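Local coordinates for flagellar basal body protein (Helicobacter pylori, PDB 5NPY) that probably serves as a structural subunit of the flagellar hook, the curved joint that couples the basal body to the filament, at residues Ile484-Val489 and Phe554-His559; Val502-Ile507 and Leu544-Glu549. All coordinates share one frame; numbering follows the deposited sequence.

Following the chain from its N terminus, strand 477-484 turns back through 485-488 into strand 489-494, and the next strand, 499-509, carries 502-507. After strand 543-544 a loop leads to strand 555-559. Interaction 1 closes the long excursion between 484-489 and 554-559, and interaction 2, between 502-507 and 544-549, is nested inside it. Their centres lie about 9 Å apart and they touch directly: the backbones of G488 and I505 pair, and the CD1 of I557 packs against the CB of I505 at 3.8 Å. Together they tie the hairpin, its neighbouring strand 499-509 and strand 555-559, the last one modelled, which itself pairs with the early strand 87-93, into one compact end of the elongated molecule.

Interaction 1: Ile484-Val489 and Phe554-His559; sequences IEENGV and FGKIRH
A type I turn with a G1 bulge closes the β-hairpin between strands 477-484 and 489-494, and its crest meets strand 555-559 where E486 O accepts a nearly straight hydrogen bond from I557 N (2.8 Å, 170°). G488 suits the bulge: its phi of 79° is easy for glycine, and it presents a bare CA to I557 CD1 at 3.5 Å. Branched I557 thus fills the underside of the turn and goes on to touch I507 of strand 499-509. On the exposed side, the extended chain of E486 lies alongside K556, pointing the same way; OE2 is 3.3 Å from K556 CE, and the salt bridge to NZ is long at 3.8 Å. Just before the turn, at the end of strand 477-484, I484 crosses H559 and lays CG1 over the imidazole face, 3.9 Å from the ring centroid, a CH-pi contact. With chi1 at -166°, H559 holds CG anti to the backbone N, which carries the ring to I484, while NE2 is hydrogen-bonded to E86 O. Where the backbones diverge, a water fills in, accepting from H559 N at 2.7 Å and donating to I484 O and I557 O.

Interaction 2: Val502-Ile507 and Leu544-Glu549; sequences VARIGI and LGWDEE
The backbones of I507 and G545 come within 4.7 Å, CA to CA, where G545 N gives I507 O a weak hydrogen bond, 2.9 Å long but bent to 119° at the hydrogen. G545, without a side chain, lets the backbone come this close to I507 O. The next residue, W546, contributes the largest share of the contact. Its chi1 of 47° sets CG between the backbone N and the carbonyl carbon, turning the indole back toward the strand, where R504 lies across one face. The two side chains run antiparallel over one another: R504 CD sits over the six-membered ring, 3.8 Å from its centroid, and NE follows, 3.5 Å from W546 CE3. The guanidinium then stacks on the indole, centres 4.3 Å apart and planes 21° apart. L544 CG packs against the opposite face, while I505 O approaches the ring edge, 3.5 Å from W546 CZ3. Arginine suits this buried place because its aliphatic part and flat head can both lie on the ring while its N-H groups reach carbonyls: NH1 bonds to L169 O and, weakly, to G550 O, and NH2 weakly to N487 O. W546 NE1 is satisfied by G171 O. The whole is an off-centre cation-pi stack of R504 on W546, with L544 on the indole's other face, that holds the loop after strand 543-544 against strand 499-509 in the β-rich end of this hook protein.

Interaction 1: Ile484-Val489 and Phe554-His559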
loop_
_atom_site.group_PDB
_atom_site.type_symbol
_atom_site.label_atom_id
_atom_site.label_comp_id
_atom_site.label_asym_id
_atom_site.label_seq_id
_atom_site.Cartn_x
_atom_site.Cartn_y
_atom_site.Cartn_z
ATOM N N ILE A 484 25.826 14.470 3.008
ATOM C CA ILE A 484 26.812 13.767 3.814
ATOM C C ILE A 484 26.518 14.152 5.258
ATOM O O ILE A 484 26.816 15.274 5.681
ATOM C CB ILE A 484 28.249 14.120 3.426
ATOM C CG1 ILE A 484 28.532 13.713 1.977
ATOM C CG2 ILE A 484 29.233 13.471 4.384
ATOM C CD1 ILE A 484 30.027 13.516 1.684
ATOM N N GLU A 485 25.926 13.230 6.012
ATOM C CA GLU A 485 25.537 13.492 7.390
ATOM C C GLU A 485 26.761 13.683 8.275
ATOM O O GLU A 485 27.899 13.380 7.900
ATOM C CB GLU A 485 24.688 12.345 7.943
ATOM C CG GLU A 485 23.246 12.423 7.507
ATOM C CD GLU A 485 22.713 13.837 7.606
ATOM O OE1 GLU A 485 22.668 14.381 8.733
ATOM O OE2 GLU A 485 22.361 14.410 6.553
ATOM N N GLU A 486 26.506 14.173 9.488
ATOM C CA GLU A 486 27.575 14.319 10.468
ATOM C C GLU A 486 28.180 12.977 10.877
ATOM O O GLU A 486 29.211 12.962 11.564
ATOM C CB GLU A 486 27.062 15.072 11.700
ATOM C CG GLU A 486 26.665 16.518 11.433
ATOM C CD GLU A 486 26.566 17.345 12.705
ATOM O OE1 GLU A 486 26.846 18.562 12.648
ATOM O OE2 GLU A 486 26.218 16.775 13.763
ATOM N N ASN A 487 27.577 11.862 10.466
ATOM C CA ASN A 487 28.134 10.535 10.671
ATOM C C ASN A 487 28.885 10.012 9.458
ATOM O O ASN A 487 29.272 8.845 9.443
ATOM C CB ASN A 487 27.027 9.559 11.049
ATOM C CG ASN A 487 26.720 9.597 12.525
ATOM O OD1 ASN A 487 26.142 8.664 13.064
ATOM N ND2 ASN A 487 27.126 10.675 13.195
ATOM N N GLY A 488 29.100 10.842 8.442
ATOM C CA GLY A 488 29.790 10.396 7.253
ATOM C C GLY A 488 28.949 9.593 6.296
ATOM O O GLY A 488 29.456 9.191 5.244
ATOM N N VAL A 489 27.675 9.368 6.610
ATOM C CA VAL A 489 26.813 8.583 5.741
ATOM C C VAL A 489 26.443 9.407 4.515
ATOM O O VAL A 489 25.984 10.552 4.628
ATOM C CB VAL A 489 25.572 8.109 6.512
ATOM C CG1 VAL A 489 24.608 7.376 5.581
ATOM C CG2 VAL A 489 25.993 7.203 7.659
ATOM N N PHE A 554 33.683 8.839 18.411
ATOM C CA PHE A 554 34.605 9.848 18.844
ATOM C C PHE A 554 34.601 11.177 18.134
ATOM O O PHE A 554 35.392 12.030 18.441
ATOM C CB PHE A 554 35.998 9.245 18.751
ATOM C CG PHE A 554 36.062 7.813 19.163
ATOM C CD1 PHE A 554 35.750 7.445 20.431
ATOM C CD2 PHE A 554 36.400 6.835 18.273
ATOM C CE1 PHE A 554 35.782 6.134 20.815
ATOM C CE2 PHE A 554 36.444 5.519 18.646
ATOM C CZ PHE A 554 36.138 5.168 19.923
ATOM N N GLY A 555 33.704 11.369 17.195
ATOM C CA GLY A 555 33.694 12.623 16.500
ATOM C C GLY A 555 32.509 12.820 15.615
ATOM O O GLY A 555 31.513 12.151 15.741
ATOM N N LYS A 556 32.641 13.769 14.713
ATOM C CA LYS A 556 31.606 14.124 13.755
ATOM C C LYS A 556 32.275 14.586 12.468
ATOM O O LYS A 556 33.331 15.224 12.504
ATOM C CB LYS A 556 30.690 15.221 14.317
ATOM C CG LYS A 556 31.063 16.639 13.904
ATOM C CD LYS A 556 30.552 17.673 14.896
ATOM C CE LYS A 556 29.068 17.492 15.167
ATOM N NZ LYS A 556 28.629 18.188 16.411
ATOM N N ILE A 557 31.661 14.252 11.335
ATOM C CA ILE A 557 32.145 14.657 10.021
ATOM C C ILE A 557 31.364 15.883 9.573
ATOM O O ILE A 557 30.133 15.917 9.678
ATOM C CB ILE A 557 32.006 13.513 9.001
ATOM C CG1 ILE A 557 32.912 12.347 9.389
ATOM C CG2 ILE A 557 32.362 13.995 7.624
ATOM C CD1 ILE A 557 33.014 11.251 8.330
ATOM N N ARG A 558 32.069 16.890 9.065
ATOM C CA ARG A 558 31.458 18.159 8.680
ATOM C C ARG A 558 31.623 18.377 7.177
ATOM O O ARG A 558 32.733 18.647 6.701
ATOM C CB ARG A 558 32.074 19.302 9.478
ATOM C CG ARG A 558 31.752 19.236 10.963
ATOM C CD ARG A 558 32.565 20.258 11.749
ATOM N NE ARG A 558 32.330 21.623 11.278
ATOM C CZ ARG A 558 32.595 22.720 11.982
ATOM N NH1 ARG A 558 33.106 22.620 13.202
ATOM N NH2 ARG A 558 32.343 23.918 11.465
ATOM N N HIS A 559 30.517 18.271 6.436
ATOM C CA HIS A 559 30.552 18.426 4.986
ATOM C C HIS A 559 30.788 19.889 4.605
ATOM O O HIS A 559 30.219 20.809 5.204
ATOM C CB HIS A 559 29.244 17.916 4.375
ATOM C CG HIS A 559 29.292 17.715 2.890
ATOM N ND1 HIS A 559 28.155 17.577 2.123
ATOM C CD2 HIS A 559 30.336 17.626 2.032
ATOM C CE1 HIS A 559 28.494 17.419 0.855
ATOM N NE2 HIS A 559 29.812 17.442 0.772
HETATM O O HOH W 1 28.528 16.862 7.493
#

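Interaction 2: Val502-Ile507 and Leu544-Glu549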
loop_
_atom_site.group_PDB
_atom_site.type_symbol
_atom_site.label_atom_id
_atom_site.label_comp_id
_atom_site.label_asym_id
_atom_site.label_seq_id
_atom_site.Cartn_x
_atom_site.Cartn_y
_atom_site.Cartn_z
ATOM N N VAL A 502 24.427 5.540 -0.089
ATOM C CA VAL A 502 25.245 4.687 -0.949
ATOM C C VAL A 502 26.578 4.304 -0.326
ATOM O O VAL A 502 27.188 3.316 -0.764
ATOM C CB VAL A 502 25.474 5.359 -2.322
ATOM C CG1 VAL A 502 24.147 5.777 -2.940
ATOM C CG2 VAL A 502 26.399 6.567 -2.185
ATOM N N ALA A 503 27.078 5.038 0.672
ATOM C CA ALA A 503 28.395 4.806 1.254
ATOM C C ALA A 503 28.488 5.548 2.582
ATOM O O ALA A 503 27.572 6.275 2.978
ATOM C CB ALA A 503 29.513 5.255 0.304
ATOM N N ARG A 504 29.607 5.336 3.280
ATOM C CA ARG A 504 30.006 6.218 4.371
ATOM C C ARG A 504 31.518 6.328 4.388
ATOM O O ARG A 504 32.225 5.417 3.952
ATOM C CB ARG A 504 29.512 5.749 5.741
ATOM C CG ARG A 504 30.301 4.608 6.358
ATOM C CD ARG A 504 29.612 4.155 7.632
ATOM N NE ARG A 504 29.603 5.223 8.635
ATOM C CZ ARG A 504 28.783 5.269 9.678
ATOM N NH1 ARG A 504 27.874 4.321 9.863
ATOM N NH2 ARG A 504 28.859 6.273 10.529
ATOM N N ILE A 505 32.000 7.466 4.888
ATOM C CA ILE A 505 33.433 7.733 4.960
ATOM C C ILE A 505 34.048 6.895 6.070
ATOM O O ILE A 505 33.570 6.897 7.213
ATOM C CB ILE A 505 33.692 9.229 5.196
ATOM C CG1 ILE A 505 33.013 10.076 4.117
ATOM C CG2 ILE A 505 35.197 9.515 5.223
ATOM C CD1 ILE A 505 33.627 9.930 2.742
ATOM N N GLY A 506 35.117 6.175 5.736
ATOM C CA GLY A 506 35.870 5.472 6.758
ATOM C C GLY A 506 36.433 6.427 7.799
ATOM O O GLY A 506 36.889 7.533 7.484
ATOM N N ILE A 507 36.367 5.997 9.060
ATOM C CA ILE A 507 36.960 6.698 10.192
ATOM C C ILE A 507 37.560 5.639 11.106
ATOM O O ILE A 507 36.904 4.641 11.415
ATOM C CB ILE A 507 35.934 7.556 10.964
ATOM C CG1 ILE A 507 35.457 8.738 10.126
ATOM C CG2 ILE A 507 36.539 8.086 12.259
ATOM C CD1 ILE A 507 36.453 9.886 10.057
ATOM N N LEU A 544 37.378 0.835 14.848
ATOM C CA LEU A 544 36.339 1.230 13.904
ATOM C C LEU A 544 35.602 2.449 14.433
ATOM O O LEU A 544 35.221 2.496 15.604
ATOM C CB LEU A 544 35.366 0.071 13.687
ATOM C CG LEU A 544 34.641 -0.064 12.348
ATOM C CD1 LEU A 544 35.632 -0.355 11.249
ATOM C CD2 LEU A 544 33.599 -1.173 12.427
ATOM N N GLY A 545 35.414 3.443 13.562
ATOM C CA GLY A 545 35.013 4.767 14.012
ATOM C C GLY A 545 33.618 4.846 14.592
ATOM O O GLY A 545 33.313 5.806 15.307
ATOM N N TRP A 546 32.776 3.852 14.321
ATOM C CA TRP A 546 31.358 3.894 14.635
ATOM C C TRP A 546 30.970 2.665 15.441
ATOM O O TRP A 546 31.576 1.599 15.300
ATOM C CB TRP A 546 30.517 3.965 13.353
ATOM C CG TRP A 546 30.948 2.966 12.290
ATOM C CD1 TRP A 546 30.658 1.623 12.247
ATOM C CD2 TRP A 546 31.743 3.238 11.125
ATOM N NE1 TRP A 546 31.220 1.051 11.127
ATOM C CE2 TRP A 546 31.889 2.017 10.421
ATOM C CE3 TRP A 546 32.349 4.389 10.612
ATOM C CZ2 TRP A 546 32.607 1.922 9.222
ATOM C CZ3 TRP A 546 33.057 4.295 9.426
ATOM C CH2 TRP A 546 33.184 3.069 8.745
ATOM N N ASP A 547 29.934 2.816 16.264
ATOM C CA ASP A 547 29.479 1.755 17.160
ATOM C C ASP A 547 28.593 0.760 16.405
ATOM O O ASP A 547 28.470 0.801 15.178
ATOM C CB ASP A 547 28.755 2.362 18.358
ATOM C CG ASP A 547 27.886 3.549 17.976
ATOM O OD1 ASP A 547 27.447 4.279 18.889
ATOM O OD2 ASP A 547 27.653 3.765 16.765
ATOM N N GLU A 548 27.967 -0.167 17.137
ATOM C CA GLU A 548 27.031 -1.091 16.505
ATOM C C GLU A 548 25.787 -0.378 15.995
ATOM O O GLU A 548 25.134 -0.880 15.073
ATOM C CB GLU A 548 26.628 -2.206 17.472
ATOM C CG GLU A 548 27.773 -3.103 17.939
ATOM C CD GLU A 548 28.492 -2.561 19.170
ATOM O OE1 GLU A 548 28.828 -1.356 19.190
ATOM O OE2 GLU A 548 28.717 -3.343 20.121
ATOM N N GLU A 549 25.501 0.812 16.475
ATOM C CA GLU A 549 24.344 1.485 15.932
ATOM C C GLU A 549 24.647 2.194 14.628
ATOM O O GLU A 549 23.743 2.525 13.871
ATOM C CB GLU A 549 23.819 2.505 16.911
ATOM C CG GLU A 549 24.045 2.127 18.336
ATOM C CD GLU A 549 24.004 3.324 19.225
ATOM O OE1 GLU A 549 22.951 3.993 19.259
ATOM O OE2 GLU A 549 25.020 3.618 19.877
#